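Local coordinates for protein cytokinin riboside 5'-monophosphate phosphoribohydrolase (Corynebacterium glutamicum, PDB 5WQ3) that belongs to the SLOG clan and folds as a Rossmann-like alpha/beta sandwich round a parallel sheet, at residues Val71-Ser76 against Glu94-Ala99; Ala165-Pro170 against Lys240-Ala245; Asp177-Val182 against Ala205-Trp210; Glu181-Val186 against Phe194-Ile199. All coordinates share one frame; numbering follows the deposited sequence. Where two conformers were deposited one is given.

Overall arrangement
Three of the four contacts lay a helix on the parallel sheet, in which strand 70-74 neighbours strand 166-168 and this in turn neighbours strand 196-199; contact 3 joins two helices that lie on it. Contacts 1 and 2, with centres about 8 Å apart, pack helices 84-98 and 235-246 on one face; their strands are tied together by a probable hydrogen bond from L169 N to F74 O (2.8 Å). Contacts 3 and 4 lie on the other face, their centres about 9 Å apart, and share helix 173-188. The centre of contact 4 is also about 9 Å from that of contact 2, across the sheet, whereas those of contacts 1 and 3 are about 19 Å apart.

Contact 1 of 4, residues Val71-Ser76 against Glu94-Ala99; sequences VTVFGS and EKLVAA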
# COMPACT_ATOMS: atom_id res chain seq x y z
N VAL C 71 -7.05 64.22 27.25
CA VAL C 71 -6.09 64.34 26.21
C VAL C 71 -6.06 63.05 25.40
O VAL C 71 -6.01 61.98 25.98
CB VAL C 71 -4.70 64.58 26.83
CG1 VAL C 71 -3.66 64.73 25.73
CG2 VAL C 71 -4.77 65.83 27.68
N THR C 72 -6.00 63.18 24.09
CA THR C 72 -5.77 62.07 23.19
C THR C 72 -4.29 61.95 22.89
O THR C 72 -3.65 62.90 22.55
CB THR C 72 -6.55 62.17 21.85
OG1 THR C 72 -7.93 62.28 22.06
CG2 THR C 72 -6.32 60.95 21.01
N VAL C 73 -3.78 60.75 23.01
CA VAL C 73 -2.33 60.48 22.65
C VAL C 73 -2.32 59.44 21.49
O VAL C 73 -3.01 58.43 21.54
CB VAL C 73 -1.53 59.90 23.85
CG1 VAL C 73 -0.02 59.79 23.52
CG2 VAL C 73 -1.75 60.78 25.05
N PHE C 74 -1.51 59.70 20.47
CA PHE C 74 -1.38 58.91 19.27
C PHE C 74 0.12 58.56 19.21
O PHE C 74 0.94 59.29 19.79
CB PHE C 74 -1.71 59.71 18.00
CG PHE C 74 -3.13 60.07 17.89
CD1 PHE C 74 -4.07 59.09 17.74
CD2 PHE C 74 -3.54 61.40 18.10
CE1 PHE C 74 -5.40 59.40 17.70
CE2 PHE C 74 -4.89 61.72 18.12
CZ PHE C 74 -5.82 60.72 17.89
N GLY C 75 0.41 57.46 18.54
CA GLY C 75 1.79 57.07 18.21
C GLY C 75 1.77 55.66 17.66
O GLY C 75 0.72 54.99 17.73
N SER C 76 2.91 55.22 17.14
CA SER C 76 3.04 53.97 16.34
C SER C 76 2.61 52.73 17.10
O SER C 76 3.04 52.50 18.24
CB SER C 76 4.51 53.75 15.93
OG SER C 76 4.68 52.46 15.29
N GLU C 94 1.05 58.62 32.91
CA GLU C 94 1.12 58.87 34.36
C GLU C 94 1.01 60.38 34.69
O GLU C 94 0.23 60.77 35.56
CB GLU C 94 2.42 58.30 34.92
CG GLU C 94 2.46 58.26 36.45
CD GLU C 94 3.07 59.52 37.07
OE1 GLU C 94 2.35 60.23 37.84
OE2 GLU C 94 4.27 59.79 36.79
N LYS C 95 1.76 61.22 34.00
CA LYS C 95 1.79 62.67 34.27
C LYS C 95 0.51 63.36 33.84
O LYS C 95 0.09 64.32 34.45
CB LYS C 95 2.94 63.29 33.48
CG LYS C 95 4.33 62.86 34.01
CD LYS C 95 5.44 63.31 33.10
CE LYS C 95 6.84 62.81 33.52
NZ LYS C 95 7.16 63.27 34.88
N LEU C 96 -0.10 62.89 32.75
CA LEU C 96 -1.40 63.43 32.36
C LEU C 96 -2.43 63.18 33.45
O LEU C 96 -3.25 64.01 33.73
CB LEU C 96 -1.88 62.87 31.00
CG LEU C 96 -1.11 63.43 29.83
CD1 LEU C 96 -1.38 62.63 28.56
CD2 LEU C 96 -1.49 64.90 29.67
N VAL C 97 -2.38 62.01 34.08
CA VAL C 97 -3.40 61.66 35.08
C VAL C 97 -3.16 62.46 36.37
O VAL C 97 -4.08 62.83 37.01
CB VAL C 97 -3.36 60.19 35.43
CG1 VAL C 97 -4.05 59.90 36.79
CG2 VAL C 97 -4.02 59.42 34.31
N ALA C 98 -1.89 62.76 36.66
CA ALA C 98 -1.51 63.62 37.81
C ALA C 98 -1.96 65.05 37.54
O ALA C 98 -2.12 65.82 38.46
CB ALA C 98 0.00 63.56 38.03
N ALA C 99 -2.14 65.43 36.28
CA ALA C 99 -2.72 66.72 35.98
C ALA C 99 -4.22 66.66 35.84
O ALA C 99 -4.78 67.61 35.36
CB ALA C 99 -2.12 67.38 34.74
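L96 turns its CG anti to its own carbonyl carbon (chi1 -73°), which carries the forked end of the leucine from the helix to V71 and V73 on the strand. Both valines hold CG1 anti to the backbone N (chi1 -179° for V71, -173° for V73), so that the CG2 methyl of each, beside its own N, makes the closest approach. V71 CG2 lies 3.9 Å from L96 CD2, and the two side chains stand roughly perpendicular. V73 CG2 approaches the other branch, 4.0 Å from L96 CD1, on a more slanting course. V71 CG1 also comes within 4.2 Å of L96 CD1, and that methyl therefore bears on both valines. The leucine thus straddles two residues of the same strand face, and purely apolar contact between buried side chains holds the pair of segments together. T72, between the valines, points away to the opposite face, where its OG1 is hydrogen-bonded to S163 OG. L96 also touches V239 of helix 235-246, the next helix on its side of the sheet. The arrangement is that of a beta-alpha-beta unit, in which helix 84-98 covers strand 70-74 before the chain enters parallel strand 102-105.

Contact 2 of 4, residues Ala165-Pro170 against Lys240-Ala245; sequences AFVCLP and KFIVDA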
# COMPACT_ATOMS: atom_id res chain seq x y z
N ALA C 165 -7.03 68.18 23.75
CA ALA C 165 -5.61 68.35 23.41
C ALA C 165 -5.21 67.07 22.74
O ALA C 165 -5.80 66.03 22.99
CB ALA C 165 -4.76 68.58 24.67
N PHE C 166 -4.23 67.15 21.82
CA PHE C 166 -3.64 66.02 21.14
C PHE C 166 -2.12 66.06 21.42
O PHE C 166 -1.48 67.09 21.22
CB PHE C 166 -3.77 66.10 19.61
CG PHE C 166 -5.04 65.49 19.01
CD1 PHE C 166 -6.11 65.11 19.78
CD2 PHE C 166 -5.16 65.40 17.60
CE1 PHE C 166 -7.27 64.61 19.18
CE2 PHE C 166 -6.31 64.91 17.00
CZ PHE C 166 -7.39 64.51 17.80
N VAL C 167 -1.59 64.93 21.83
CA VAL C 167 -0.15 64.69 21.92
C VAL C 167 0.25 63.54 21.01
O VAL C 167 -0.29 62.47 21.06
CB VAL C 167 0.26 64.29 23.34
CG1 VAL C 167 1.77 64.02 23.41
CG2 VAL C 167 -0.13 65.38 24.28
N CYS C 168 1.23 63.78 20.14
CA CYS C 168 1.65 62.74 19.20
C CYS C 168 3.04 62.28 19.54
O CYS C 168 4.00 63.03 19.34
CB CYS C 168 1.65 63.31 17.79
SG CYS C 168 0.01 63.80 17.17
N LEU C 169 3.12 61.08 20.10
CA LEU C 169 4.37 60.33 20.13
C LEU C 169 4.77 59.98 18.70
O LEU C 169 3.98 60.14 17.71
CB LEU C 169 4.27 59.11 21.03
CG LEU C 169 3.91 59.28 22.53
CD1 LEU C 169 3.39 58.05 23.22
CD2 LEU C 169 5.15 59.73 23.30
N PRO C 170 6.04 59.58 18.53
CA PRO C 170 6.45 59.20 17.20
C PRO C 170 5.54 58.13 16.60
O PRO C 170 5.06 57.23 17.30
CB PRO C 170 7.86 58.64 17.42
CG PRO C 170 8.37 59.44 18.57
CD PRO C 170 7.16 59.51 19.49
N LYS C 240 2.56 70.65 31.21
CA LYS C 240 2.44 72.07 31.53
C LYS C 240 1.99 72.96 30.38
O LYS C 240 1.26 73.90 30.62
CB LYS C 240 3.80 72.63 32.08
CG LYS C 240 3.65 73.99 32.74
CD LYS C 240 5.01 74.59 33.18
CE LYS C 240 4.80 75.75 34.17
NZ LYS C 240 4.16 76.92 33.52
N PHE C 241 2.41 72.69 29.14
CA PHE C 241 1.94 73.44 28.00
C PHE C 241 0.41 73.27 27.90
O PHE C 241 -0.32 74.18 27.68
CB PHE C 241 2.61 72.90 26.79
CG PHE C 241 2.29 73.62 25.53
CD1 PHE C 241 2.96 74.78 25.17
CD2 PHE C 241 1.33 73.08 24.65
CE1 PHE C 241 2.68 75.42 23.96
CE2 PHE C 241 1.06 73.69 23.47
CZ PHE C 241 1.74 74.86 23.09
N ILE C 242 -0.04 72.08 28.09
CA ILE C 242 -1.50 71.75 28.03
C ILE C 242 -2.29 72.40 29.15
O ILE C 242 -3.26 73.14 28.92
CB ILE C 242 -1.66 70.22 28.01
CG1 ILE C 242 -0.97 69.69 26.76
CG2 ILE C 242 -3.16 69.78 28.01
CD1 ILE C 242 -0.94 68.17 26.67
N VAL C 243 -1.86 72.18 30.38
CA VAL C 243 -2.45 72.86 31.54
C VAL C 243 -2.57 74.38 31.36
O VAL C 243 -3.65 74.98 31.57
CB VAL C 243 -1.64 72.55 32.82
CG1 VAL C 243 -2.05 73.50 33.95
CG2 VAL C 243 -1.79 71.09 33.18
N ASP C 244 -1.45 75.00 30.97
CA ASP C 244 -1.42 76.40 30.78
C ASP C 244 -2.32 76.82 29.64
O ASP C 244 -3.01 77.84 29.73
CB ASP C 244 0.02 76.91 30.46
CG ASP C 244 0.89 76.92 31.68
OD1 ASP C 244 0.33 76.62 32.77
OD2 ASP C 244 2.13 77.16 31.56
N ALA C 245 -2.34 76.06 28.55
CA ALA C 245 -3.22 76.41 27.45
C ALA C 245 -4.71 76.34 27.87
O ALA C 245 -5.53 77.04 27.31
CB ALA C 245 -2.99 75.48 26.29
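I242 and V167 stand roughly perpendicular: the isoleucine reaches from the helix and the valine lies across its end. The terminal methyl of the longer branch, I242 CD1, stands 3.8 Å from V167 CG2, the methyl beside the valine's backbone N. The second point of touch is made by the shorter branch, with I242 CG2 3.9 Å from A165 CB. This division follows from the first torsion of I242 (chi1 -62°), which sets CG1 anti to the carbonyl carbon and CG2 anti to the backbone N, together with the extended second torsion (chi2 175°); the two branches are thereby spread over residues i and i+2 of the other segment. The backbones are closest at A165 and I242, whose CA atoms are 7.1 Å apart. Here the C-terminal helix 235-246 lies on a central strand of the parallel sheet in a Rossmann-like alpha/beta sandwich, closing a loop of 69 residues. In the conformer described, F166 points to the other face and packs edge-to-face with F74 and F194, so the strand has apolar neighbours on its two faces. All three touching residues are buried. On the exposed side of the helix, D244 OD2 receives K240 NZ (2.8 Å) on its syn lone pair, a salt bridge linking residues one turn apart. F241, next to I242, turns to P195, just before strand 196-199, and to V197 within it.

Contact 3 of 4, residues Asp177-Val182 against Ala205-Trp210; sequences DELFEV and AGLVDW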
# COMPACT_ATOMS: atom_id res chain seq x y z
N ASP C 177 -1.92 61.25 10.03
CA ASP C 177 -3.33 61.54 9.64
C ASP C 177 -4.07 62.39 10.71
O ASP C 177 -4.69 63.43 10.41
CB ASP C 177 -4.04 60.18 9.38
CG ASP C 177 -5.56 60.35 8.94
OD1 ASP C 177 -5.99 61.45 8.53
OD2 ASP C 177 -6.27 59.35 9.07
N GLU C 178 -4.03 61.96 11.97
CA GLU C 178 -4.69 62.72 13.12
C GLU C 178 -4.03 64.02 13.34
O GLU C 178 -4.67 65.02 13.59
CB GLU C 178 -4.58 61.93 14.42
CG GLU C 178 -5.45 60.73 14.41
CD GLU C 178 -6.91 61.10 14.63
OE1 GLU C 178 -7.27 62.30 14.82
OE2 GLU C 178 -7.70 60.17 14.65
N LEU C 179 -2.70 64.07 13.19
CA LEU C 179 -2.04 65.35 13.37
C LEU C 179 -2.48 66.40 12.44
O LEU C 179 -2.76 67.54 12.86
CB LEU C 179 -0.49 65.16 13.25
CG LEU C 179 0.29 66.46 13.38
CD1 LEU C 179 0.09 67.16 14.71
CD2 LEU C 179 1.79 66.23 13.14
N PHE C 180 -2.52 66.10 11.12
CA PHE C 180 -2.89 67.09 10.16
C PHE C 180 -4.39 67.40 10.19
O PHE C 180 -4.76 68.52 9.98
CB PHE C 180 -2.36 66.82 8.79
CG PHE C 180 -0.87 66.99 8.70
CD1 PHE C 180 -0.34 68.24 8.82
CD2 PHE C 180 -0.05 65.93 8.54
CE1 PHE C 180 1.02 68.46 8.81
CE2 PHE C 180 1.36 66.12 8.50
CZ PHE C 180 1.86 67.39 8.63
N GLU C 181 -5.18 66.46 10.64
CA GLU C 181 -6.59 66.78 10.89
C GLU C 181 -6.78 67.76 12.03
O GLU C 181 -7.49 68.72 11.89
CB GLU C 181 -7.25 65.50 11.19
CG GLU C 181 -8.73 65.46 11.29
CD GLU C 181 -9.10 64.00 11.44
OE1 GLU C 181 -8.53 63.16 10.65
OE2 GLU C 181 -9.85 63.69 12.38
N VAL C 182 -6.10 67.55 13.17
CA VAL C 182 -6.29 68.50 14.26
C VAL C 182 -5.73 69.86 13.85
O VAL C 182 -6.29 70.89 14.15
CB VAL C 182 -5.77 68.02 15.62
CG1 VAL C 182 -4.29 67.59 15.57
CG2 VAL C 182 -5.94 69.12 16.66
N ALA C 205 11.87 66.58 13.76
CA ALA C 205 12.50 67.83 13.28
C ALA C 205 12.31 68.03 11.77
O ALA C 205 11.98 69.11 11.31
CB ALA C 205 14.03 67.94 13.66
N GLY C 206 12.53 67.00 11.00
CA GLY C 206 12.48 67.15 9.56
C GLY C 206 11.09 67.45 9.04
O GLY C 206 10.92 68.17 8.04
N LEU C 207 10.06 66.94 9.72
CA LEU C 207 8.73 67.34 9.29
C LEU C 207 8.48 68.81 9.60
O LEU C 207 7.97 69.58 8.80
CB LEU C 207 7.70 66.43 10.04
CG LEU C 207 6.25 66.77 9.64
CD1 LEU C 207 5.99 66.53 8.17
CD2 LEU C 207 5.21 66.06 10.54
N VAL C 208 8.79 69.21 10.82
CA VAL C 208 8.54 70.60 11.23
C VAL C 208 9.39 71.59 10.37
O VAL C 208 8.90 72.64 10.00
CB VAL C 208 8.75 70.77 12.76
CG1 VAL C 208 8.51 72.22 13.17
CG2 VAL C 208 7.80 69.86 13.51
N ASP C 209 10.63 71.23 10.05
CA ASP C 209 11.47 72.10 9.16
C ASP C 209 10.84 72.27 7.76
O ASP C 209 10.79 73.37 7.19
CB ASP C 209 12.89 71.54 9.03
CG ASP C 209 13.60 71.37 10.39
OD1 ASP C 209 13.27 72.06 11.37
OD2 ASP C 209 14.52 70.53 10.49
N TRP C 210 10.33 71.18 7.20
CA TRP C 210 9.69 71.27 5.91
C TRP C 210 8.45 72.14 6.00
O TRP C 210 8.22 73.00 5.16
CB TRP C 210 9.33 69.86 5.39
CG TRP C 210 8.63 69.84 4.06
CD1 TRP C 210 9.16 70.11 2.82
CD2 TRP C 210 7.24 69.57 3.84
NE1 TRP C 210 8.19 70.01 1.86
CE2 TRP C 210 7.00 69.67 2.47
CE3 TRP C 210 6.20 69.24 4.68
CZ2 TRP C 210 5.77 69.49 1.92
CZ3 TRP C 210 4.96 69.04 4.13
CH2 TRP C 210 4.76 69.15 2.75
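Apolar packing across the two helices converges on one methyl group, L207 CD2, which meets both F180 and L179. The closer approach is to F180, whose ring carbon CZ lies 4.1 Å from L207 CD2, the two side chains approaching from opposite directions. The methyl stands obliquely to the phenyl ring. L179 CD2 is slightly farther from L207 CD2, at 4.3 Å. With its CG anti to the backbone N (chi1 -179°), L207 extends from its helix and sends CD2 across to the F180 ring. The backbones remain well apart, with 11.7 Å between the CA atoms of F180 and L207, so long side chains bridge the gap. These are neighbouring helices on one face of the parallel alpha/beta sandwich, joined through strand 196-199: L179 packs on I196 and L198 of that strand, and V208 of the second helix also reaches L198. F180 and L207 are partly exposed, whereas L179 is buried against the sheet. Polar interactions lie elsewhere on the first helix, where D177 OD2 and E181 OE1 both form salt bridges with K156 NZ of helix 152-162. Backbone hydrogen bonding in that helix includes V182 N to E178 O (2.9 Å). Helix 201-216 is kinked where the N atoms of G206 and L207 lack a bond to the turn before; beyond this, D209 N bonds to A205 O (2.8 Å).

Contact 4 of 4, residues Glu181-Val186 against Phe194-Ile199; sequences EVLCMV and FPIVLI
I196 drives its CD1 methyl into a hollow on the helix lined by V182, L183 and V186. The contacts of V182 given here hold for the conformer described, one of two. The walls of the hollow are V182 CG2 and L183 CD2, each 3.7 Å from I196 CD1, and V186 CG2, at 4.0 Å. The end of V182 faces the end of I196, L183 slants across the isoleucine, and V186 runs antiparallel alongside it. The bump in return is V182 CG2, which sits in the notch where I196 and the F194 ring meet, 3.7 Å from F194 CD1 and equally close to CE1, at an oblique angle to the ring. V182 has its CG1 between backbone N and carbonyl carbon (chi1 54°), a crowded position that puts CG2 anti to N and so against the ring. V186 CG2 rests on the start of the other segment, 3.9 Å from F194 O. The axes of helix 181-186 and strand 196-199 run roughly antiparallel (151°) and come within 10.6 Å of each other, as befits a helix laid on the sheet in the beta-alpha-beta unit from strand 166-168 to strand 196-199. No hydrogen bond spans the two segments: apart from that carbonyl, the touching atoms are all carbon, which implies that close fit and exclusion of water, not directional bonds, hold the helix here.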
# COMPACT_ATOMS: atom_id res chain seq x y z
N GLU C 181 -5.18 66.46 10.64
CA GLU C 181 -6.59 66.78 10.89
C GLU C 181 -6.78 67.76 12.03
O GLU C 181 -7.49 68.72 11.89
CB GLU C 181 -7.25 65.50 11.19
CG GLU C 181 -8.73 65.46 11.29
CD GLU C 181 -9.10 64.00 11.44
OE1 GLU C 181 -8.53 63.16 10.65
OE2 GLU C 181 -9.85 63.69 12.38
N VAL C 182 -6.10 67.55 13.17
CA VAL C 182 -6.29 68.50 14.26
C VAL C 182 -5.73 69.86 13.85
O VAL C 182 -6.29 70.89 14.15
CB VAL C 182 -5.77 68.02 15.62
CG1 VAL C 182 -4.29 67.59 15.57
CG2 VAL C 182 -5.94 69.12 16.66
N LEU C 183 -4.59 69.86 13.17
CA LEU C 183 -4.01 71.10 12.73
C LEU C 183 -5.00 71.89 11.83
O LEU C 183 -5.13 73.08 12.03
CB LEU C 183 -2.70 70.87 11.99
CG LEU C 183 -1.51 70.74 12.92
CD1 LEU C 183 -0.32 70.23 12.13
CD2 LEU C 183 -1.18 72.07 13.59
N CYS C 184 -5.67 71.21 10.92
CA CYS C 184 -6.68 71.86 10.06
C CYS C 184 -7.96 72.28 10.84
O CYS C 184 -8.61 73.25 10.46
CB CYS C 184 -7.01 70.93 8.88
SG CYS C 184 -8.27 71.57 7.74
N MET C 185 -8.31 71.57 11.90
CA MET C 185 -9.42 71.92 12.76
C MET C 185 -9.03 73.14 13.60
O MET C 185 -9.85 74.02 13.81
CB MET C 185 -9.82 70.76 13.64
CG MET C 185 -10.35 69.55 12.90
SD MET C 185 -12.00 69.83 12.26
CE MET C 185 -11.77 69.88 10.49
N VAL C 186 -7.76 73.22 14.02
CA VAL C 186 -7.35 74.40 14.77
C VAL C 186 -7.31 75.62 13.85
O VAL C 186 -7.86 76.69 14.19
CB VAL C 186 -6.03 74.18 15.53
CG1 VAL C 186 -5.45 75.49 16.05
CG2 VAL C 186 -6.27 73.22 16.66
N PHE C 194 -6.98 74.21 21.90
CA PHE C 194 -6.79 72.77 21.68
C PHE C 194 -5.31 72.60 21.42
O PHE C 194 -4.92 72.63 20.30
CB PHE C 194 -7.63 72.31 20.50
CG PHE C 194 -7.88 70.83 20.45
CD1 PHE C 194 -6.86 69.94 20.14
CD2 PHE C 194 -9.15 70.32 20.71
CE1 PHE C 194 -7.06 68.57 20.14
CE2 PHE C 194 -9.38 68.94 20.69
CZ PHE C 194 -8.33 68.05 20.39
N PRO C 195 -4.51 72.46 22.46
CA PRO C 195 -3.05 72.39 22.26
C PRO C 195 -2.58 71.09 21.59
O PRO C 195 -3.22 70.03 21.70
CB PRO C 195 -2.50 72.55 23.68
CG PRO C 195 -3.61 72.12 24.56
CD PRO C 195 -4.84 72.59 23.87
N ILE C 196 -1.45 71.17 20.90
CA ILE C 196 -1.01 70.10 20.08
C ILE C 196 0.45 69.98 20.41
O ILE C 196 1.19 70.98 20.30
CB ILE C 196 -1.17 70.41 18.58
CG1 ILE C 196 -2.66 70.62 18.20
CG2 ILE C 196 -0.52 69.27 17.77
CD1 ILE C 196 -2.83 71.18 16.81
N VAL C 197 0.84 68.80 20.83
CA VAL C 197 2.24 68.60 21.24
C VAL C 197 2.85 67.44 20.52
O VAL C 197 2.18 66.38 20.36
CB VAL C 197 2.37 68.30 22.74
CG1 VAL C 197 3.85 68.22 23.12
CG2 VAL C 197 1.66 69.36 23.54
N LEU C 198 4.10 67.62 20.02
CA LEU C 198 4.84 66.50 19.41
C LEU C 198 5.99 66.13 20.35
O LEU C 198 6.74 67.01 20.75
CB LEU C 198 5.36 66.83 17.95
CG LEU C 198 4.40 67.56 16.93
CD1 LEU C 198 5.06 67.80 15.61
CD2 LEU C 198 3.10 66.82 16.67
N ILE C 199 6.15 64.86 20.65
CA ILE C 199 7.20 64.35 21.51
C ILE C 199 8.27 63.65 20.70
O ILE C 199 7.98 62.72 20.04
CB ILE C 199 6.67 63.35 22.51
CG1 ILE C 199 5.50 63.92 23.29
CG2 ILE C 199 7.78 62.81 23.39
CD1 ILE C 199 5.81 64.93 24.33